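Local coordinates for protein ORF10 (Moritella marina, PDB 6RIW) that probably catalyses carbon-carbon bond-forming elongation of acyl chains, this piece being the ketosynthase-chain length factor didomain of a polyunsaturated fatty acid synthase, at residues S863-D874 with A878-Q890; E686-S698 with V741-S753. All blocks are in the same frame, centred on the assembly; numbering follows the deposited sequence.

Interaction 1: residues S863-D874 with A878-Q890; sequences SKHIAINGLGRD and AHLILSSSAQAHQ
The imidazole of His879 meets Asn869 at its edge: ND1 donates to Asn869 OD1 over 2.8 Å, and OD1 lies in the ring plane although amide and ring are turned 59° apart. One face of the same ring is approached by the carbonyl oxygen of Ile868, which stands 3.6 Å above the plane, displaced toward the rim, while Ala867 CB comes in obliquely to NE2. With CG anti to the backbone N (chi1 -160°), Asn869 swings its amide across to the neighbouring strand. The other ring, that of His865, lies obliquely against Ser883, its ND1 3.3 Å from Ser883 CB.

These side chains, with Ala867 and Ile881, line one face of the antiparallel hairpin formed by strands 865-870 and 876-884, near the C-terminal end of the second ketosynthase-like, thiolase-fold unit. On the opposite face Ile866, Ile868, Leu880 and Leu882 form an apolar patch, partly packed under helix 841-854; Ile868 reaches past its direct partner Leu880 so that its CD1 touches Leu882 CD1 at 3.8 Å. Reciprocal backbone bonds join Gly870 with Ala878, Ile868 with Leu880 and Ile866 with Leu882. At Lys864 a single backbone bond remains, Ser884 N to Lys864 O at 2.9 Å. Here Ser884 OG, held between the backbone N and the carbonyl carbon (chi1 56°), accepts from both Lys864 N and Ser863 N, each at 3.1 Å, and so extends the bonding ahead of the start of strand 865-870.

His865 ND1 is buried here without a polar partner. Asn869 and His879, by contrast, form a buried polar chain: Glu814 takes the amide ND2, Tyr822 meets the imidazole NE2, and the central bond puts a proton on ND1 of His879. The carboxylate of Glu814 would probably polarise the amide and make OD1 a stronger acceptor.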
loop_
_atom_site.group_PDB
_atom_site.type_symbol
_atom_site.label_atom_id
_atom_site.label_comp_id
_atom_site.label_asym_id
_atom_site.label_seq_id
_atom_site.Cartn_x
_atom_site.Cartn_y
_atom_site.Cartn_z
ATOM N N SER A 863 35.513 -4.120 -8.291
ATOM C CA SER A 863 36.250 -2.876 -8.116
ATOM C C SER A 863 35.619 -1.716 -8.905
ATOM O O SER A 863 35.845 -0.562 -8.555
ATOM C CB SER A 863 37.728 -3.050 -8.518
ATOM O OG SER A 863 37.865 -3.369 -9.898
ATOM N N LYS A 864 34.847 -1.991 -9.958
ATOM C CA LYS A 864 34.171 -0.903 -10.648
ATOM C C LYS A 864 32.906 -0.546 -9.882
ATOM O O LYS A 864 32.182 -1.429 -9.406
ATOM C CB LYS A 864 33.838 -1.260 -12.101
ATOM C CG LYS A 864 35.052 -1.294 -13.041
ATOM C CD LYS A 864 35.466 0.107 -13.543
ATOM C CE LYS A 864 36.593 0.711 -12.714
ATOM N NZ LYS A 864 36.555 2.208 -12.734
ATOM N N HIS A 865 32.665 0.755 -9.750
ATOM C CA HIS A 865 31.563 1.304 -8.973
ATOM C C HIS A 865 30.689 2.181 -9.850
ATOM O O HIS A 865 31.197 3.007 -10.611
ATOM C CB HIS A 865 32.077 2.138 -7.811
ATOM C CG HIS A 865 33.010 1.384 -6.916
ATOM N ND1 HIS A 865 32.559 0.493 -5.967
ATOM C CD2 HIS A 865 34.360 1.357 -6.850
ATOM C CE1 HIS A 865 33.594 -0.037 -5.336
ATOM N NE2 HIS A 865 34.698 0.470 -5.854
ATOM N N ILE A 866 29.372 2.037 -9.701
ATOM C CA ILE A 866 28.413 2.875 -10.416
ATOM C C ILE A 866 27.465 3.500 -9.400
ATOM O O ILE A 866 27.012 2.826 -8.469
ATOM C CB ILE A 866 27.647 2.068 -11.484
ATOM C CG1 ILE A 866 28.601 1.641 -12.609
ATOM C CG2 ILE A 866 26.446 2.884 -12.067
ATOM C CD1 ILE A 866 27.939 0.740 -13.647
ATOM N N ALA A 867 27.212 4.799 -9.544
ATOM C CA ALA A 867 26.267 5.505 -8.695
ATOM C C ALA A 867 24.902 5.543 -9.376
ATOM O O ALA A 867 24.814 5.714 -10.599
ATOM C CB ALA A 867 26.751 6.928 -8.409
ATOM N N ILE A 868 23.843 5.383 -8.575
ATOM C CA ILE A 868 22.461 5.547 -9.023
ATOM C C ILE A 868 21.831 6.662 -8.204
ATOM O O ILE A 868 21.956 6.677 -6.973
ATOM C CB ILE A 868 21.650 4.246 -8.857
ATOM C CG1 ILE A 868 22.409 3.054 -9.460
ATOM C CG2 ILE A 868 20.216 4.418 -9.436
ATOM C CD1 ILE A 868 21.641 1.696 -9.317
ATOM N N ASN A 869 21.119 7.570 -8.876
ATOM C CA ASN A 869 20.405 8.651 -8.217
ATOM C C ASN A 869 18.901 8.470 -8.398
ATOM O O ASN A 869 18.445 7.956 -9.419
ATOM C CB ASN A 869 20.851 10.013 -8.774
ATOM C CG ASN A 869 20.521 11.162 -7.840
ATOM O OD1 ASN A 869 20.883 11.143 -6.661
ATOM N ND2 ASN A 869 19.805 12.163 -8.356
ATOM N N GLY A 870 18.136 8.861 -7.380
ATOM C CA GLY A 870 16.687 8.760 -7.410
ATOM C C GLY A 870 16.003 9.984 -6.832
ATOM O O GLY A 870 16.442 10.519 -5.805
ATOM N N LEU A 871 14.956 10.462 -7.519
ATOM C CA LEU A 871 14.116 11.558 -7.066
ATOM C C LEU A 871 12.678 11.107 -7.221
ATOM O O LEU A 871 12.401 10.072 -7.830
ATOM C CB LEU A 871 14.353 12.862 -7.862
ATOM C CG LEU A 871 15.782 13.428 -7.806
ATOM C CD1 LEU A 871 15.938 14.574 -8.808
ATOM C CD2 LEU A 871 16.093 13.933 -6.398
ATOM N N GLY A 872 11.743 11.866 -6.665
ATOM C CA GLY A 872 10.355 11.540 -6.941
ATOM C C GLY A 872 9.396 12.364 -6.104
ATOM O O GLY A 872 9.777 13.316 -5.418
ATOM N N ARG A 873 8.136 11.962 -6.176
ATOM C CA ARG A 873 7.110 12.710 -5.478
ATOM C C ARG A 873 7.146 12.497 -3.975
ATOM O O ARG A 873 6.370 13.146 -3.264
ATOM C CB ARG A 873 5.737 12.342 -6.036
ATOM C CG ARG A 873 5.495 12.869 -7.453
ATOM C CD ARG A 873 5.607 14.417 -7.477
ATOM N NE ARG A 873 4.505 15.040 -6.737
ATOM C CZ ARG A 873 4.446 16.330 -6.412
ATOM N NH1 ARG A 873 5.432 17.162 -6.749
ATOM N NH2 ARG A 873 3.391 16.802 -5.770
ATOM N N ASP A 874 8.001 11.609 -3.469
ATOM C CA ASP A 874 8.163 11.502 -2.023
ATOM C C ASP A 874 9.045 12.608 -1.454
ATOM O O ASP A 874 9.140 12.739 -0.226
ATOM C CB ASP A 874 8.757 10.139 -1.676
ATOM C CG ASP A 874 10.049 9.868 -2.458
ATOM O OD1 ASP A 874 10.020 9.894 -3.732
ATOM O OD2 ASP A 874 11.087 9.641 -1.802
ATOM N N ALA A 878 17.436 9.711 -3.156
ATOM C CA ALA A 878 18.119 8.462 -2.871
ATOM C C ALA A 878 19.390 8.404 -3.707
ATOM O O ALA A 878 19.407 8.846 -4.861
ATOM C CB ALA A 878 17.226 7.246 -3.180
ATOM N N HIS A 879 20.458 7.878 -3.120
ATOM C CA HIS A 879 21.695 7.662 -3.864
ATOM C C HIS A 879 22.275 6.306 -3.491
ATOM O O HIS A 879 22.381 5.979 -2.301
ATOM C CB HIS A 879 22.710 8.779 -3.576
ATOM C CG HIS A 879 23.625 9.085 -4.727
ATOM N ND1 HIS A 879 23.250 9.868 -5.804
ATOM C CD2 HIS A 879 24.914 8.727 -4.952
ATOM C CE1 HIS A 879 24.268 9.963 -6.647
ATOM N NE2 HIS A 879 25.292 9.283 -6.150
ATOM N N LEU A 880 22.637 5.517 -4.502
ATOM C CA LEU A 880 23.135 4.165 -4.278
ATOM C C LEU A 880 24.489 4.004 -4.944
ATOM O O LEU A 880 24.751 4.598 -5.994
ATOM C CB LEU A 880 22.201 3.096 -4.854
ATOM C CG LEU A 880 20.818 2.964 -4.238
ATOM C CD1 LEU A 880 19.882 3.988 -4.841
ATOM C CD2 LEU A 880 20.279 1.549 -4.503
ATOM N N ILE A 881 25.328 3.167 -4.347
ATOM C CA ILE A 881 26.585 2.744 -4.966
ATOM C C ILE A 881 26.525 1.235 -5.142
ATOM O O ILE A 881 26.317 0.507 -4.168
ATOM C CB ILE A 881 27.812 3.121 -4.115
ATOM C CG1 ILE A 881 27.885 4.632 -3.856
ATOM C CG2 ILE A 881 29.069 2.579 -4.781
ATOM C CD1 ILE A 881 28.033 5.486 -5.151
ATOM N N LEU A 882 26.698 0.766 -6.374
ATOM C CA LEU A 882 26.780 -0.655 -6.670
ATOM C C LEU A 882 28.180 -0.958 -7.185
ATOM O O LEU A 882 28.826 -0.093 -7.784
ATOM C CB LEU A 882 25.756 -1.071 -7.734
ATOM C CG LEU A 882 24.355 -1.400 -7.215
ATOM C CD1 LEU A 882 23.669 -0.128 -6.663
ATOM C CD2 LEU A 882 23.536 -2.049 -8.321
ATOM N N SER A 883 28.646 -2.190 -6.971
ATOM C CA SER A 883 30.017 -2.508 -7.363
ATOM C C SER A 883 30.067 -3.886 -8.002
ATOM O O SER A 883 29.246 -4.758 -7.706
ATOM C CB SER A 883 30.966 -2.396 -6.154
ATOM O OG SER A 883 30.743 -3.457 -5.244
ATOM N N SER A 884 31.017 -4.062 -8.922
ATOM C CA SER A 884 31.187 -5.346 -9.571
ATOM C C SER A 884 31.794 -6.348 -8.598
ATOM O O SER A 884 32.394 -5.987 -7.582
ATOM C CB SER A 884 32.070 -5.212 -10.818
ATOM O OG SER A 884 33.315 -4.631 -10.477
ATOM N N SER A 885 31.648 -7.615 -8.938
ATOM C CA SER A 885 32.118 -8.715 -8.109
ATOM C C SER A 885 33.141 -9.542 -8.886
ATOM O O SER A 885 33.447 -9.263 -10.055
ATOM C CB SER A 885 30.947 -9.578 -7.662
ATOM O OG SER A 885 30.457 -10.326 -8.751
ATOM N N ALA A 886 33.629 -10.603 -8.227
ATOM C CA ALA A 886 34.769 -11.360 -8.739
ATOM C C ALA A 886 34.410 -12.189 -9.962
ATOM O O ALA A 886 35.225 -12.308 -10.883
ATOM C CB ALA A 886 35.337 -12.268 -7.635
ATOM N N GLN A 887 33.223 -12.806 -9.978
ATOM C CA GLN A 887 32.810 -13.716 -11.034
ATOM C C GLN A 887 31.501 -13.235 -11.640
ATOM O O GLN A 887 30.731 -12.534 -10.983
ATOM C CB GLN A 887 32.560 -15.145 -10.514
ATOM C CG GLN A 887 33.617 -15.750 -9.619
ATOM C CD GLN A 887 33.417 -17.265 -9.430
ATOM O OE1 GLN A 887 32.678 -17.910 -10.190
ATOM N NE2 GLN A 887 34.037 -17.824 -8.383
ATOM N N ALA A 888 31.226 -13.673 -12.870
ATOM C CA ALA A 888 29.892 -13.510 -13.433
ATOM C C ALA A 888 28.937 -14.496 -12.772
ATOM O O ALA A 888 29.322 -15.617 -12.428
ATOM C CB ALA A 888 29.909 -13.722 -14.950
ATOM N N HIS A 889 27.698 -14.049 -12.551
ATOM C CA HIS A 889 26.656 -14.898 -11.997
ATOM C C HIS A 889 26.432 -16.120 -12.870
ATOM O O HIS A 889 26.333 -16.013 -14.090
ATOM C CB HIS A 889 25.352 -14.090 -11.894
ATOM C CG HIS A 889 24.129 -14.915 -11.656
ATOM N ND1 HIS A 889 23.678 -15.219 -10.392
ATOM C CD2 HIS A 889 23.205 -15.413 -12.516
ATOM C CE1 HIS A 889 22.546 -15.901 -10.480
ATOM N NE2 HIS A 889 22.244 -16.040 -11.758
ATOM N N GLN A 890 26.302 -17.283 -12.235
ATOM C CA GLN A 890 26.106 -18.541 -12.941
ATOM C C GLN A 890 24.618 -18.872 -12.986
ATOM O O GLN A 890 23.952 -18.909 -11.943
ATOM C CB GLN A 890 26.889 -19.662 -12.256
ATOM C CG GLN A 890 26.677 -21.045 -12.854
ATOM C CD GLN A 890 27.819 -21.998 -12.496
ATOM O OE1 GLN A 890 28.278 -22.030 -11.352
ATOM N NE2 GLN A 890 28.279 -22.770 -13.475
#

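Interaction 2: residues E686-S698 with V741-S753; sequences EAVIIAAVDLSGS and VGEGAAAIVVKPS
Ala691 and Ala747 face each other at the tight centre of an antiparallel strand pair, 687-694 with 744-752, in the N-terminal half of the second thiolase-fold unit. Their CA atoms are only 4.0 Å apart and the methyls meet at 3.9 Å; Val693 repeats the pattern, CG2 lying 3.8 Å from Ala745 CB. Ala747 and Val693 touch helix 552-567, as does Ile689, which packs with Val749 farther along the same face. On the opposite face Ile690 lies against Ile748 and Val688 against Val750, beneath helices 668-682 and 841-854.

Packing is looser where Glu686 and Lys751 reach partial exposure. The extended lysine lays its methylenes alongside the backbone, CG 3.4 Å from Glu686 O, and its NZ stays 6.3 Å from Glu686 OE1, which is instead paired with Arg574.

At the other end the chain of 686-698 turns through Leu695, the centre of an inverse gamma turn, and polar contacts replace the apolar ones. Ser696 OG donates to Gly742 O at 2.7 Å, in the carbonyl plane and on a lone pair. Glu743 is buried, its chain extended beyond a CG set between backbone N and carbonyl carbon (chi1 65°), and its carboxylate is shared by Arg505, Val530 N and Gly697 N. Replacing Glu743 with an alanine would probably leave the charge of Arg505 without its mate and the turn at Gly697 free to shift. Gly697 N comes within 2.8 Å of Glu743 OE1, from above the carboxylate plane.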
loop_
_atom_site.group_PDB
_atom_site.type_symbol
_atom_site.label_atom_id
_atom_site.label_comp_id
_atom_site.label_asym_id
_atom_site.label_seq_id
_atom_site.Cartn_x
_atom_site.Cartn_y
_atom_site.Cartn_z
ATOM N N GLU A 686 16.861 -15.173 6.052
ATOM C CA GLU A 686 17.982 -15.687 5.262
ATOM C C GLU A 686 18.160 -14.973 3.924
ATOM O O GLU A 686 19.282 -14.911 3.398
ATOM C CB GLU A 686 17.774 -17.179 4.979
ATOM C CG GLU A 686 17.696 -18.042 6.220
ATOM C CD GLU A 686 17.079 -19.415 5.941
ATOM O OE1 GLU A 686 17.328 -19.971 4.841
ATOM O OE2 GLU A 686 16.343 -19.930 6.828
ATOM N N ALA A 687 17.073 -14.485 3.334
ATOM C CA ALA A 687 17.137 -13.772 2.057
ATOM C C ALA A 687 15.925 -12.867 1.978
ATOM O O ALA A 687 14.947 -13.053 2.710
ATOM C CB ALA A 687 17.153 -14.711 0.843
ATOM N N VAL A 688 15.989 -11.892 1.071
ATOM C CA VAL A 688 14.867 -10.988 0.832
ATOM C C VAL A 688 14.643 -10.898 -0.666
ATOM O O VAL A 688 15.590 -10.652 -1.426
ATOM C CB VAL A 688 15.113 -9.586 1.423
ATOM C CG1 VAL A 688 13.974 -8.626 1.036
ATOM C CG2 VAL A 688 15.289 -9.647 2.943
ATOM N N ILE A 689 13.413 -11.163 -1.094
ATOM C CA ILE A 689 13.008 -10.912 -2.471
ATOM C C ILE A 689 12.490 -9.489 -2.503
ATOM O O ILE A 689 11.592 -9.141 -1.727
ATOM C CB ILE A 689 11.911 -11.889 -2.921
ATOM C CG1 ILE A 689 12.399 -13.334 -2.821
ATOM C CG2 ILE A 689 11.460 -11.554 -4.330
ATOM C CD1 ILE A 689 11.393 -14.356 -3.324
ATOM N N ILE A 690 13.048 -8.656 -3.380
ATOM C CA ILE A 690 12.481 -7.325 -3.610
ATOM C C ILE A 690 11.887 -7.332 -5.007
ATOM O O ILE A 690 12.621 -7.425 -5.992
ATOM C CB ILE A 690 13.508 -6.202 -3.466
ATOM C CG1 ILE A 690 14.172 -6.276 -2.081
ATOM C CG2 ILE A 690 12.780 -4.842 -3.679
ATOM C CD1 ILE A 690 15.252 -5.215 -1.863
ATOM N N ALA A 691 10.564 -7.268 -5.098
ATOM C CA ALA A 691 9.900 -7.206 -6.392
ATOM C C ALA A 691 9.299 -5.820 -6.567
ATOM O O ALA A 691 9.119 -5.053 -5.607
ATOM C CB ALA A 691 8.821 -8.293 -6.522
ATOM N N ALA A 692 9.026 -5.471 -7.808
ATOM C CA ALA A 692 8.495 -4.144 -8.074
ATOM C C ALA A 692 7.577 -4.263 -9.268
ATOM O O ALA A 692 7.893 -4.987 -10.208
ATOM C CB ALA A 692 9.606 -3.137 -8.380
ATOM N N VAL A 693 6.466 -3.530 -9.258
ATOM C CA VAL A 693 5.560 -3.573 -10.400
ATOM C C VAL A 693 4.854 -2.233 -10.506
ATOM O O VAL A 693 4.419 -1.657 -9.501
ATOM C CB VAL A 693 4.550 -4.736 -10.297
ATOM C CG1 VAL A 693 3.763 -4.682 -8.988
ATOM C CG2 VAL A 693 3.599 -4.743 -11.495
ATOM N N ASP A 694 4.770 -1.725 -11.727
ATOM C CA ASP A 694 3.897 -0.592 -12.013
ATOM C C ASP A 694 3.443 -0.758 -13.452
ATOM O O ASP A 694 4.245 -0.651 -14.390
ATOM C CB ASP A 694 4.603 0.752 -11.805
ATOM C CG ASP A 694 3.611 1.905 -11.647
ATOM O OD1 ASP A 694 2.431 1.725 -12.062
ATOM O OD2 ASP A 694 3.989 2.968 -11.098
ATOM N N LEU A 695 2.163 -1.020 -13.636
ATOM C CA LEU A 695 1.636 -1.057 -14.999
ATOM C C LEU A 695 1.256 0.371 -15.399
ATOM O O LEU A 695 0.095 0.730 -15.603
ATOM C CB LEU A 695 0.497 -2.066 -15.089
ATOM C CG LEU A 695 1.013 -3.449 -14.632
ATOM C CD1 LEU A 695 -0.021 -4.548 -14.849
ATOM C CD2 LEU A 695 2.323 -3.824 -15.343
ATOM N N SER A 696 2.303 1.197 -15.519
ATOM C CA SER A 696 2.190 2.643 -15.680
ATOM C C SER A 696 1.931 3.078 -17.128
ATOM O O SER A 696 2.098 4.263 -17.430
ATOM C CB SER A 696 3.449 3.336 -15.148
ATOM O OG SER A 696 4.620 2.566 -15.396
ATOM N N GLY A 697 1.544 2.161 -18.008
ATOM C CA GLY A 697 1.042 2.548 -19.310
ATOM C C GLY A 697 -0.464 2.693 -19.362
ATOM O O GLY A 697 -1.008 2.920 -20.443
ATOM N N SER A 698 -1.164 2.575 -18.231
ATOM C CA SER A 698 -2.623 2.738 -18.216
ATOM C C SER A 698 -3.022 4.164 -18.585
ATOM O O SER A 698 -2.258 5.112 -18.412
ATOM C CB SER A 698 -3.188 2.417 -16.829
ATOM O OG SER A 698 -2.593 3.283 -15.871
ATOM N N VAL A 741 6.753 7.112 -21.651
ATOM C CA VAL A 741 5.841 6.100 -21.106
ATOM C C VAL A 741 6.535 4.740 -21.079
ATOM O O VAL A 741 7.182 4.328 -22.055
ATOM C CB VAL A 741 4.551 6.037 -21.947
ATOM C CG1 VAL A 741 3.719 4.834 -21.554
ATOM C CG2 VAL A 741 3.719 7.337 -21.797
ATOM N N GLY A 742 6.414 4.036 -19.953
ATOM C CA GLY A 742 6.879 2.661 -19.871
ATOM C C GLY A 742 6.153 1.951 -18.760
ATOM O O GLY A 742 5.532 2.588 -17.905
ATOM N N GLU A 743 6.223 0.618 -18.775
ATOM C CA GLU A 743 5.615 -0.135 -17.680
ATOM C C GLU A 743 6.260 -1.510 -17.575
ATOM O O GLU A 743 6.970 -1.956 -18.486
ATOM C CB GLU A 743 4.091 -0.266 -17.860
ATOM C CG GLU A 743 3.670 -1.080 -19.084
ATOM C CD GLU A 743 2.147 -1.068 -19.293
ATOM O OE1 GLU A 743 1.424 -0.627 -18.372
ATOM O OE2 GLU A 743 1.661 -1.498 -20.375
ATOM N N GLY A 744 6.003 -2.181 -16.455
ATOM C CA GLY A 744 6.483 -3.534 -16.282
ATOM C C GLY A 744 6.708 -3.878 -14.820
ATOM O O GLY A 744 6.138 -3.270 -13.922
ATOM N N ALA A 745 7.527 -4.905 -14.618
ATOM C CA ALA A 745 7.730 -5.500 -13.306
ATOM C C ALA A 745 9.112 -6.134 -13.305
ATOM O O ALA A 745 9.615 -6.534 -14.355
ATOM C CB ALA A 745 6.645 -6.548 -12.979
ATOM N N ALA A 746 9.730 -6.201 -12.129
ATOM C CA ALA A 746 11.033 -6.850 -12.049
ATOM C C ALA A 746 11.286 -7.229 -10.600
ATOM O O ALA A 746 10.601 -6.747 -9.685
ATOM C CB ALA A 746 12.148 -5.932 -12.602
ATOM N N ALA A 747 12.272 -8.111 -10.389
ATOM C CA ALA A 747 12.536 -8.581 -9.040
ATOM C C ALA A 747 14.002 -8.943 -8.903
ATOM O O ALA A 747 14.671 -9.280 -9.893
ATOM C CB ALA A 747 11.656 -9.797 -8.663
ATOM N N ILE A 748 14.507 -8.818 -7.668
ATOM C CA ILE A 748 15.863 -9.229 -7.324
ATOM C C ILE A 748 15.805 -9.994 -6.010
ATOM O O ILE A 748 14.877 -9.848 -5.214
ATOM C CB ILE A 748 16.851 -8.040 -7.197
ATOM C CG1 ILE A 748 16.444 -7.079 -6.082
ATOM C CG2 ILE A 748 17.040 -7.341 -8.540
ATOM C CD1 ILE A 748 17.499 -5.946 -5.847
ATOM N N VAL A 749 16.809 -10.837 -5.805
ATOM C CA VAL A 749 17.017 -11.538 -4.547
ATOM C C VAL A 749 18.312 -11.008 -3.969
ATOM O O VAL A 749 19.321 -10.949 -4.679
ATOM C CB VAL A 749 17.101 -13.063 -4.742
ATOM C CG1 VAL A 749 17.452 -13.736 -3.415
ATOM C CG2 VAL A 749 15.812 -13.632 -5.347
ATOM N N VAL A 750 18.286 -10.610 -2.699
ATOM C CA VAL A 750 19.470 -10.099 -2.031
ATOM C C VAL A 750 19.743 -10.928 -0.776
ATOM O O VAL A 750 18.829 -11.410 -0.098
ATOM C CB VAL A 750 19.365 -8.591 -1.690
ATOM C CG1 VAL A 750 19.321 -7.742 -2.970
ATOM C CG2 VAL A 750 18.146 -8.288 -0.768
ATOM N N LYS A 751 21.024 -11.085 -0.472
ATOM C CA LYS A 751 21.509 -11.674 0.769
ATOM C C LYS A 751 22.679 -10.835 1.249
ATOM O O LYS A 751 23.313 -10.140 0.444
ATOM C CB LYS A 751 21.981 -13.121 0.558
ATOM C CG LYS A 751 20.877 -14.188 0.526
ATOM C CD LYS A 751 21.564 -15.570 0.470
ATOM C CE LYS A 751 20.622 -16.738 0.613
ATOM N NZ LYS A 751 21.415 -18.012 0.526
ATOM N N PRO A 752 23.010 -10.883 2.542
ATOM C CA PRO A 752 24.233 -10.214 3.009
ATOM C C PRO A 752 25.444 -10.752 2.258
ATOM O O PRO A 752 25.511 -11.939 1.933
ATOM C CB PRO A 752 24.297 -10.564 4.503
ATOM C CG PRO A 752 22.921 -10.984 4.870
ATOM C CD PRO A 752 22.342 -11.621 3.629
ATOM N N SER A 753 26.386 -9.853 1.942
ATOM C CA SER A 753 27.530 -10.267 1.126
ATOM C C SER A 753 28.313 -11.414 1.777
ATOM O O SER A 753 28.888 -12.260 1.074
ATOM C CB SER A 753 28.443 -9.062 0.872
ATOM O OG SER A 753 29.719 -9.483 0.440
#

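Past the first ketosynthase unit, the chain reaches strand 687-694, leaves through helix 699-706 and an excursion that is only partly modelled, and returns as strand 741-752, where interaction 2 closes a long loop. Strand 763-772 follows, and only after helix 841-854 does interaction 1 close a much shorter one, the hairpin 865-870/876-884. The two contacts are in series, neither nested nor crossed, with nearest atoms about 8 Å apart. Strands 469-478 and 763-772 pair with each other and respectively with 741-752 and 876-884, joining the two halves of the unit. Helix 841-854 touches both contacts, through Met843 and Ile847 on interaction 2 and through Thr849 and Leu853 on interaction 1.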